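Local atomic coordinates of activator of Hsp90 ATPase homologue 1/2-like C-terminal domain-containing protein (Rhodobacter sphaeroides, PDB entry 3PU2), a protein that is of unknown function but belongs to the AHA1 family of the SRPBCC superfamily and is a putative activator of the Hsp90 ATPase. Residues R19-L28 and E144-L154; E55-Q64 and G75-A83. All blocks are in the same frame, centred on the assembly; numbering follows the deposited sequence.

Interaction 1. Residues R19-L28 and E144-L154; sequences RHFAATPEQL and EEAYRHLDVML
R19 meets two acids of helix 139-156, E144 and D151, through its guanidinium. D151 comes from the opposite direction, and R19 NH2 donates to D151 OD2 at 2.6 Å. The bond is bent, 131° at the hydrogen, and R19 NH2 lies above the carboxylate plane. E144 OE2 sits over one face of the guanidinium, 3.2 Å from R19 NH2, a contact of charges with no N-H aimed at it. R148 also pairs with E144 by charge alone, so four residues form one salt-bridge network. The R19 chain reaches the helix with CG anti to the backbone N (chi1 168°) and bends at chi2 and chi3.

Beside this polar patch, F21 turns its edge to the face of Y147, F21 CZ lying 3.4 Å from Y147 CD1. This is an offset edge-to-face pair with planes at 83°. F21 CE1 also packs on L150 CD2 at 3.6 Å. L28 CD1 and A23 CB extend the apolar surface to L154.

Further out, strand 116-124 pairs with R19 and F21 through L119 and T117. T24, at the N-cap of helix 25-33, forms a capping box with Q27; its Q27 N to T24 OG1 bond is weak. The long C-terminal helix packed against the curved antiparallel sheet is characteristic of the Bet v 1-like, helix-grip fold.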
loop_
_atom_site.group_PDB
_atom_site.type_symbol
_atom_site.label_atom_id
_atom_site.label_comp_id
_atom_site.label_asym_id
_atom_site.label_seq_id
_atom_site.Cartn_x
_atom_site.Cartn_y
_atom_site.Cartn_z
ATOM N N ARG A 19 6.157 8.428 -4.613
ATOM C CA ARG A 19 5.189 8.942 -5.563
ATOM C C ARG A 19 4.553 10.239 -5.069
ATOM O O ARG A 19 4.238 10.378 -3.891
ATOM C CB ARG A 19 4.116 7.877 -5.799
ATOM C CG ARG A 19 2.873 8.342 -6.549
ATOM C CD ARG A 19 2.973 8.198 -8.070
ATOM N NE ARG A 19 1.665 7.830 -8.604
ATOM C CZ ARG A 19 0.928 8.566 -9.425
ATOM N NH1 ARG A 19 1.359 9.748 -9.846
ATOM N NH2 ARG A 19 -0.252 8.112 -9.818
ATOM N N HIS A 20 4.370 11.188 -5.980
ATOM C CA HIS A 20 3.766 12.467 -5.643
ATOM C C HIS A 20 2.248 12.367 -5.748
ATOM O O HIS A 20 1.717 11.627 -6.572
ATOM C CB HIS A 20 4.270 13.543 -6.595
ATOM C CG HIS A 20 3.763 14.913 -6.276
ATOM N ND1 HIS A 20 4.170 15.616 -5.163
ATOM C CD2 HIS A 20 2.877 15.707 -6.921
ATOM C CE1 HIS A 20 3.557 16.787 -5.137
ATOM N NE2 HIS A 20 2.768 16.867 -6.191
ATOM N N PHE A 21 1.551 13.121 -4.913
ATOM C CA PHE A 21 0.098 13.110 -4.899
ATOM C C PHE A 21 -0.368 14.535 -4.655
ATOM O O PHE A 21 0.146 15.220 -3.771
ATOM C CB PHE A 21 -0.430 12.200 -3.771
ATOM C CG PHE A 21 -0.400 10.726 -4.093
ATOM C CD1 PHE A 21 -1.309 10.175 -4.994
ATOM C CD2 PHE A 21 0.549 9.892 -3.516
ATOM C CE1 PHE A 21 -1.268 8.815 -5.317
ATOM C CE2 PHE A 21 0.597 8.537 -3.837
ATOM C CZ PHE A 21 -0.313 8.002 -4.739
ATOM N N ALA A 22 -1.353 14.972 -5.432
ATOM C CA ALA A 22 -1.884 16.319 -5.304
ATOM C C ALA A 22 -2.942 16.411 -4.209
ATOM O O ALA A 22 -4.136 16.442 -4.500
ATOM C CB ALA A 22 -2.471 16.767 -6.638
ATOM N N ALA A 23 -2.502 16.457 -2.956
ATOM C CA ALA A 23 -3.423 16.552 -1.827
ATOM C C ALA A 23 -2.664 16.745 -0.521
ATOM O O ALA A 23 -1.496 16.392 -0.417
ATOM C CB ALA A 23 -4.280 15.304 -1.750
ATOM N N THR A 24 -3.325 17.314 0.479
ATOM C CA THR A 24 -2.679 17.538 1.765
ATOM C C THR A 24 -2.516 16.192 2.453
ATOM O O THR A 24 -3.404 15.342 2.390
ATOM C CB THR A 24 -3.521 18.447 2.672
ATOM O OG1 THR A 24 -4.665 17.727 3.143
ATOM C CG2 THR A 24 -3.986 19.673 1.906
ATOM N N PRO A 25 -1.382 15.985 3.132
ATOM C CA PRO A 25 -1.146 14.713 3.819
ATOM C C PRO A 25 -2.326 14.221 4.658
ATOM O O PRO A 25 -2.486 13.024 4.869
ATOM C CB PRO A 25 0.116 14.990 4.646
ATOM C CG PRO A 25 0.107 16.480 4.815
ATOM C CD PRO A 25 -0.338 16.964 3.468
ATOM N N GLU A 26 -3.161 15.143 5.118
ATOM C CA GLU A 26 -4.317 14.783 5.927
ATOM C C GLU A 26 -5.338 14.035 5.084
ATOM O O GLU A 26 -6.084 13.191 5.586
ATOM C CB GLU A 26 -4.984 16.038 6.505
ATOM C CG GLU A 26 -4.188 16.804 7.560
ATOM C CD GLU A 26 -2.861 17.342 7.046
ATOM O OE1 GLU A 26 -2.732 17.568 5.824
ATOM O OE2 GLU A 26 -1.948 17.556 7.874
ATOM N N GLN A 27 -5.385 14.367 3.800
ATOM C CA GLN A 27 -6.330 13.735 2.892
ATOM C C GLN A 27 -5.742 12.441 2.395
ATOM O O GLN A 27 -6.452 11.457 2.216
ATOM C CB GLN A 27 -6.613 14.632 1.696
ATOM C CG GLN A 27 -7.135 16.003 2.040
ATOM C CD GLN A 27 -7.226 16.880 0.816
ATOM O OE1 GLN A 27 -6.229 17.100 0.125
ATOM N NE2 GLN A 27 -8.423 17.384 0.532
ATOM N N LEU A 28 -4.438 12.443 2.165
ATOM C CA LEU A 28 -3.791 11.248 1.677
ATOM C C LEU A 28 -3.837 10.148 2.736
ATOM O O LEU A 28 -4.045 8.976 2.415
ATOM C CB LEU A 28 -2.350 11.549 1.289
ATOM C CG LEU A 28 -1.754 10.440 0.425
ATOM C CD1 LEU A 28 -2.702 10.166 -0.724
ATOM C CD2 LEU A 28 -0.388 10.842 -0.097
ATOM N N GLU A 144 1.374 1.086 -9.437
ATOM C CA GLU A 144 1.227 2.357 -10.142
ATOM C C GLU A 144 -0.186 2.457 -10.707
ATOM O O GLU A 144 -0.791 3.530 -10.713
ATOM C CB GLU A 144 2.264 2.491 -11.262
ATOM C CG GLU A 144 2.156 3.786 -12.093
ATOM C CD GLU A 144 2.007 5.066 -11.255
ATOM O OE1 GLU A 144 2.656 5.181 -10.198
ATOM O OE2 GLU A 144 1.247 5.973 -11.668
ATOM N N GLU A 145 -0.721 1.336 -11.175
ATOM C CA GLU A 145 -2.076 1.340 -11.700
ATOM C C GLU A 145 -3.013 1.766 -10.560
ATOM O O GLU A 145 -4.011 2.464 -10.783
ATOM C CB GLU A 145 -2.449 -0.056 -12.217
ATOM C CG GLU A 145 -3.895 -0.210 -12.688
ATOM C CD GLU A 145 -4.203 -1.617 -13.207
ATOM O OE1 GLU A 145 -3.972 -2.603 -12.465
ATOM O OE2 GLU A 145 -4.681 -1.737 -14.360
ATOM N N ALA A 146 -2.685 1.358 -9.336
ATOM C CA ALA A 146 -3.509 1.710 -8.195
ATOM C C ALA A 146 -3.384 3.190 -7.870
ATOM O O ALA A 146 -4.394 3.864 -7.650
ATOM C CB ALA A 146 -3.132 0.869 -6.985
ATOM N N TYR A 147 -2.159 3.708 -7.835
ATOM C CA TYR A 147 -1.979 5.123 -7.540
ATOM C C TYR A 147 -2.709 5.974 -8.568
ATOM O O TYR A 147 -3.279 7.020 -8.235
ATOM C CB TYR A 147 -0.501 5.485 -7.485
ATOM C CG TYR A 147 0.201 4.860 -6.306
ATOM C CD1 TYR A 147 -0.476 4.644 -5.104
ATOM C CD2 TYR A 147 1.540 4.475 -6.384
ATOM C CE1 TYR A 147 0.160 4.063 -4.019
ATOM C CE2 TYR A 147 2.182 3.890 -5.297
ATOM C CZ TYR A 147 1.486 3.691 -4.127
ATOM O OH TYR A 147 2.115 3.125 -3.057
ATOM N N ARG A 148 -2.714 5.512 -9.814
ATOM C CA ARG A 148 -3.424 6.226 -10.865
ATOM C C ARG A 148 -4.889 6.311 -10.424
ATOM O O ARG A 148 -5.523 7.351 -10.527
ATOM C CB ARG A 148 -3.295 5.476 -12.192
ATOM C CG ARG A 148 -3.559 6.336 -13.413
ATOM C CD ARG A 148 -3.104 5.648 -14.695
ATOM N NE ARG A 148 -1.650 5.504 -14.774
ATOM C CZ ARG A 148 -0.987 4.383 -14.503
ATOM N NH1 ARG A 148 -1.644 3.293 -14.132
ATOM N NH2 ARG A 148 0.336 4.355 -14.613
ATOM N N HIS A 149 -5.417 5.204 -9.915
ATOM C CA HIS A 149 -6.788 5.175 -9.417
ATOM C C HIS A 149 -6.956 6.226 -8.328
ATOM O O HIS A 149 -7.956 6.949 -8.294
ATOM C CB HIS A 149 -7.102 3.815 -8.805
ATOM C CG HIS A 149 -7.157 2.704 -9.796
ATOM N ND1 HIS A 149 -6.937 1.390 -9.446
ATOM C CD2 HIS A 149 -7.446 2.700 -11.117
ATOM C CE1 HIS A 149 -7.088 0.624 -10.509
ATOM N NE2 HIS A 149 -7.398 1.394 -11.536
ATOM N N LEU A 150 -5.972 6.276 -7.428
ATOM C CA LEU A 150 -5.982 7.200 -6.308
ATOM C C LEU A 150 -5.972 8.641 -6.785
ATOM O O LEU A 150 -6.627 9.507 -6.191
ATOM C CB LEU A 150 -4.789 6.928 -5.389
ATOM C CG LEU A 150 -4.683 7.760 -4.105
ATOM C CD1 LEU A 150 -6.035 7.813 -3.400
ATOM C CD2 LEU A 150 -3.608 7.169 -3.202
ATOM N N ASP A 151 -5.236 8.896 -7.864
ATOM C CA ASP A 151 -5.178 10.245 -8.415
ATOM C C ASP A 151 -6.584 10.714 -8.791
ATOM O O ASP A 151 -7.017 11.793 -8.376
ATOM C CB ASP A 151 -4.285 10.296 -9.661
ATOM C CG ASP A 151 -2.813 10.499 -9.330
ATOM O OD1 ASP A 151 -2.512 11.166 -8.315
ATOM O OD2 ASP A 151 -1.957 10.011 -10.103
ATOM N N VAL A 152 -7.288 9.892 -9.568
ATOM C CA VAL A 152 -8.641 10.205 -10.027
ATOM C C VAL A 152 -9.633 10.436 -8.894
ATOM O O VAL A 152 -10.539 11.269 -9.003
ATOM C CB VAL A 152 -9.201 9.071 -10.935
ATOM C CG1 VAL A 152 -10.559 9.456 -11.490
ATOM C CG2 VAL A 152 -8.242 8.799 -12.068
HETATM N N MSE A 153 -9.462 9.691 -7.809
HETATM C CA MSE A 153 -10.352 9.809 -6.675
HETATM C C MSE A 153 -10.075 11.109 -5.931
HETATM O O MSE A 153 -11.005 11.830 -5.561
HETATM C CB MSE A 153 -10.178 8.613 -5.748
HETATM C CG MSE A 153 -11.231 8.510 -4.673
HETATM SE SE MSE A 153 -10.591 7.456 -3.197
HETATM C CE MSE A 153 -9.586 8.833 -2.314
ATOM N N LEU A 154 -8.799 11.415 -5.714
ATOM C CA LEU A 154 -8.440 12.650 -5.021
ATOM C C LEU A 154 -9.036 13.841 -5.772
ATOM O O LEU A 154 -9.715 14.682 -5.184
ATOM C CB LEU A 154 -6.914 12.777 -4.916
ATOM C CG LEU A 154 -6.336 11.841 -3.851
ATOM C CD1 LEU A 154 -4.828 11.937 -3.827
ATOM C CD2 LEU A 154 -6.926 12.204 -2.486
#

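Interaction 2. Residues E55-Q64 and G75-A83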
loop_
_atom_site.group_PDB
_atom_site.type_symbol
_atom_site.label_atom_id
_atom_site.label_comp_id
_atom_site.label_asym_id
_atom_site.label_seq_id
_atom_site.Cartn_x
_atom_site.Cartn_y
_atom_site.Cartn_z
ATOM N N GLU A 55 -7.392 -0.567 10.816
ATOM C CA GLU A 55 -7.457 0.165 12.071
ATOM C C GLU A 55 -6.062 0.766 12.204
ATOM O O GLU A 55 -5.123 0.065 12.570
ATOM C CB GLU A 55 -7.743 -0.825 13.200
ATOM C CG GLU A 55 -8.797 -1.875 12.825
ATOM C CD GLU A 55 -9.047 -2.927 13.914
ATOM O OE1 GLU A 55 -8.068 -3.461 14.474
ATOM O OE2 GLU A 55 -10.228 -3.230 14.195
ATOM N N PRO A 56 -5.903 2.066 11.888
ATOM C CA PRO A 56 -4.612 2.769 11.953
ATOM C C PRO A 56 -4.140 3.293 13.307
ATOM O O PRO A 56 -3.878 4.490 13.456
ATOM C CB PRO A 56 -4.790 3.892 10.940
ATOM C CG PRO A 56 -6.183 4.288 11.186
ATOM C CD PRO A 56 -6.934 2.951 11.323
ATOM N N HIS A 57 -4.026 2.383 14.274
ATOM C CA HIS A 57 -3.561 2.689 15.625
ATOM C C HIS A 57 -2.825 1.452 16.115
ATOM O O HIS A 57 -3.191 0.341 15.739
ATOM C CB HIS A 57 -4.740 3.019 16.550
ATOM C CG HIS A 57 -5.811 1.973 16.584
ATOM N ND1 HIS A 57 -5.571 0.670 16.965
ATOM C CD2 HIS A 57 -7.141 2.053 16.331
ATOM C CE1 HIS A 57 -6.706 -0.009 16.946
ATOM N NE2 HIS A 57 -7.673 0.807 16.566
ATOM N N LYS A 58 -1.789 1.627 16.937
ATOM C CA LYS A 58 -1.023 0.475 17.431
ATOM C C LYS A 58 -1.900 -0.740 17.781
ATOM O O LYS A 58 -2.962 -0.609 18.404
ATOM C CB LYS A 58 -0.171 0.867 18.648
ATOM C CG LYS A 58 0.857 -0.202 19.044
ATOM C CD LYS A 58 1.706 0.197 20.254
ATOM C CE LYS A 58 2.634 1.369 19.950
ATOM N NZ LYS A 58 3.449 1.748 21.144
ATOM N N GLY A 59 -1.444 -1.917 17.347
ATOM C CA GLY A 59 -2.152 -3.166 17.598
ATOM C C GLY A 59 -3.309 -3.410 16.645
ATOM O O GLY A 59 -3.937 -4.469 16.662
ATOM N N GLY A 60 -3.585 -2.421 15.804
ATOM C CA GLY A 60 -4.681 -2.532 14.861
ATOM C C GLY A 60 -4.625 -3.723 13.926
ATOM O O GLY A 60 -3.556 -4.235 13.601
ATOM N N LEU A 61 -5.801 -4.156 13.495
ATOM C CA LEU A 61 -5.921 -5.276 12.583
ATOM C C LEU A 61 -6.064 -4.769 11.155
ATOM O O LEU A 61 -6.663 -3.728 10.907
ATOM C CB LEU A 61 -7.138 -6.142 12.943
ATOM C CG LEU A 61 -7.487 -7.302 11.996
ATOM C CD1 LEU A 61 -6.239 -8.109 11.644
ATOM C CD2 LEU A 61 -8.535 -8.198 12.647
ATOM N N ILE A 62 -5.480 -5.516 10.231
ATOM C CA ILE A 62 -5.539 -5.215 8.814
ATOM C C ILE A 62 -5.979 -6.505 8.151
ATOM O O ILE A 62 -5.321 -7.536 8.293
ATOM C CB ILE A 62 -4.155 -4.830 8.244
ATOM C CG1 ILE A 62 -3.817 -3.384 8.588
ATOM C CG2 ILE A 62 -4.149 -5.008 6.740
ATOM C CD1 ILE A 62 -2.426 -2.994 8.150
ATOM N N ARG A 63 -7.096 -6.448 7.438
ATOM C CA ARG A 63 -7.611 -7.618 6.738
ATOM C C ARG A 63 -8.157 -7.149 5.394
ATOM O O ARG A 63 -9.052 -6.310 5.357
ATOM C CB ARG A 63 -8.705 -8.287 7.582
ATOM C CG ARG A 63 -9.389 -9.487 6.937
ATOM C CD ARG A 63 -8.381 -10.470 6.357
ATOM N NE ARG A 63 -9.038 -11.604 5.700
ATOM C CZ ARG A 63 -8.404 -12.533 4.985
ATOM N NH1 ARG A 63 -7.085 -12.475 4.823
ATOM N NH2 ARG A 63 -9.090 -13.526 4.435
ATOM N N GLN A 64 -7.602 -7.667 4.297
ATOM C CA GLN A 64 -8.035 -7.276 2.950
ATOM C C GLN A 64 -8.303 -8.479 2.057
ATOM O O GLN A 64 -7.547 -9.459 2.070
ATOM C CB GLN A 64 -6.976 -6.377 2.300
ATOM C CG GLN A 64 -6.666 -5.147 3.148
ATOM C CD GLN A 64 -5.607 -4.224 2.554
ATOM O OE1 GLN A 64 -4.464 -4.622 2.340
ATOM N NE2 GLN A 64 -5.987 -2.979 2.307
ATOM N N GLY A 75 -6.174 -12.697 -0.365
ATOM C CA GLY A 75 -6.192 -11.770 0.741
ATOM C C GLY A 75 -4.926 -11.681 1.553
ATOM O O GLY A 75 -3.965 -12.437 1.357
ATOM N N LEU A 76 -4.938 -10.742 2.488
ATOM C CA LEU A 76 -3.797 -10.540 3.346
ATOM C C LEU A 76 -4.235 -10.065 4.724
ATOM O O LEU A 76 -5.307 -9.493 4.894
ATOM C CB LEU A 76 -2.828 -9.541 2.697
ATOM C CG LEU A 76 -3.243 -8.081 2.562
ATOM C CD1 LEU A 76 -3.131 -7.397 3.924
ATOM C CD2 LEU A 76 -2.333 -7.397 1.558
ATOM N N THR A 77 -3.393 -10.339 5.704
ATOM C CA THR A 77 -3.644 -9.949 7.073
ATOM C C THR A 77 -2.367 -9.271 7.508
ATOM O O THR A 77 -1.303 -9.502 6.927
ATOM C CB THR A 77 -3.865 -11.163 7.974
ATOM O OG1 THR A 77 -4.554 -12.179 7.240
ATOM C CG2 THR A 77 -4.700 -10.772 9.173
ATOM N N GLY A 78 -2.474 -8.430 8.521
ATOM C CA GLY A 78 -1.309 -7.734 9.018
ATOM C C GLY A 78 -1.712 -7.058 10.301
ATOM O O GLY A 78 -2.885 -7.077 10.697
ATOM N N ARG A 79 -0.738 -6.445 10.953
ATOM C CA ARG A 79 -0.984 -5.768 12.205
ATOM C C ARG A 79 -0.336 -4.395 12.123
ATOM O O ARG A 79 0.759 -4.267 11.583
ATOM C CB ARG A 79 -0.339 -6.580 13.331
ATOM C CG ARG A 79 -1.055 -6.527 14.662
ATOM C CD ARG A 79 -2.511 -6.926 14.514
ATOM N NE ARG A 79 -2.924 -7.895 15.522
ATOM C CZ ARG A 79 -4.191 -8.202 15.783
ATOM N NH1 ARG A 79 -5.170 -7.609 15.112
ATOM N NH2 ARG A 79 -4.477 -9.103 16.711
ATOM N N VAL A 80 -1.004 -3.367 12.626
ATOM C CA VAL A 80 -0.382 -2.056 12.645
ATOM C C VAL A 80 0.617 -2.062 13.819
ATOM O O VAL A 80 0.234 -2.348 14.950
ATOM C CB VAL A 80 -1.414 -0.966 12.885
ATOM C CG1 VAL A 80 -0.740 0.378 12.936
ATOM C CG2 VAL A 80 -2.444 -0.988 11.792
ATOM N N ILE A 81 1.890 -1.761 13.546
ATOM C CA ILE A 81 2.940 -1.729 14.575
ATOM C C ILE A 81 3.012 -0.369 15.247
ATOM O O ILE A 81 3.275 -0.268 16.438
ATOM C CB ILE A 81 4.324 -1.995 13.991
ATOM C CG1 ILE A 81 4.324 -3.280 13.170
ATOM C CG2 ILE A 81 5.323 -2.135 15.094
ATOM C CD1 ILE A 81 3.746 -4.477 13.888
ATOM N N LEU A 82 2.805 0.682 14.466
ATOM C CA LEU A 82 2.813 2.033 15.001
ATOM C C LEU A 82 2.154 2.989 14.014
ATOM O O LEU A 82 2.214 2.770 12.802
ATOM C CB LEU A 82 4.244 2.480 15.325
ATOM C CG LEU A 82 5.115 3.261 14.343
ATOM C CD1 LEU A 82 4.401 4.519 13.886
ATOM C CD2 LEU A 82 6.429 3.638 15.045
ATOM N N ALA A 83 1.540 4.051 14.535
ATOM C CA ALA A 83 0.846 5.018 13.688
ATOM C C ALA A 83 0.888 6.458 14.204
ATOM O O ALA A 83 0.298 6.793 15.245
ATOM C CB ALA A 83 -0.612 4.579 13.488
#
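R79 lays its guanidinium beside the turn before strand 61-67. G59 O lies over one face; G60 O and L61 CB lie at the edge, L61 CB 3.3 Å from R79 NH1. The R79 side chain is poorly ordered, so its exact pose is uncertain. The R63 guanidinium has L76 O at its edge, where R63 NH1 makes a weak bond of 3.5 Å; T77 OG1 approaches obliquely.

Beneath these groups the backbones pair as antiparallel strands. I62 and G78 form a hydrogen-bonded pair, I62 N reaching G78 O at 3.1 Å. Q64 and L76 form another: Q64 N donates to L76 O at 3.0 Å. V80 N to G60 O and G59 N to V80 O carry the pairing into the type II turn H57-G60. G59 has the positive phi that suits glycine there.

On the opposite face, I62 CG2 packs on L76 CD1 at 3.8 Å. With CG between the backbone N and the carbonyl carbon (chi1 69°), the L76 side chain runs beside that of Q64, pointing the same way, both methyls near Q64 OE1.

Strand 49-54 flanks this hairpin, V53 bonding to R63. Strand 88-93 flanks it too; I81 and L82 of strand 73-84 both face its I90, a classic beta bulge.

In the fold
Interactions 1 and 2 both reach the same antiparallel sheet, but their centres are 21 Å apart. Their nearest atoms are about 10 Å apart and do not touch. Along the chain, both segments of interaction 2 come after residues 19-28 and before residues 144-154. Interaction 1 joins strand 14-21 and the start of helix 25-33 to the C-terminal helix 139-156, far apart in sequence. Interaction 2 is local, pairing neighbouring strands 61-67 and 73-84. In the sheet, strands 116-124, 104-113 and 88-93 lie between strand 14-21 and strand 73-84. One contact therefore packs the long helix on the sheet, and the other builds part of the sheet itself.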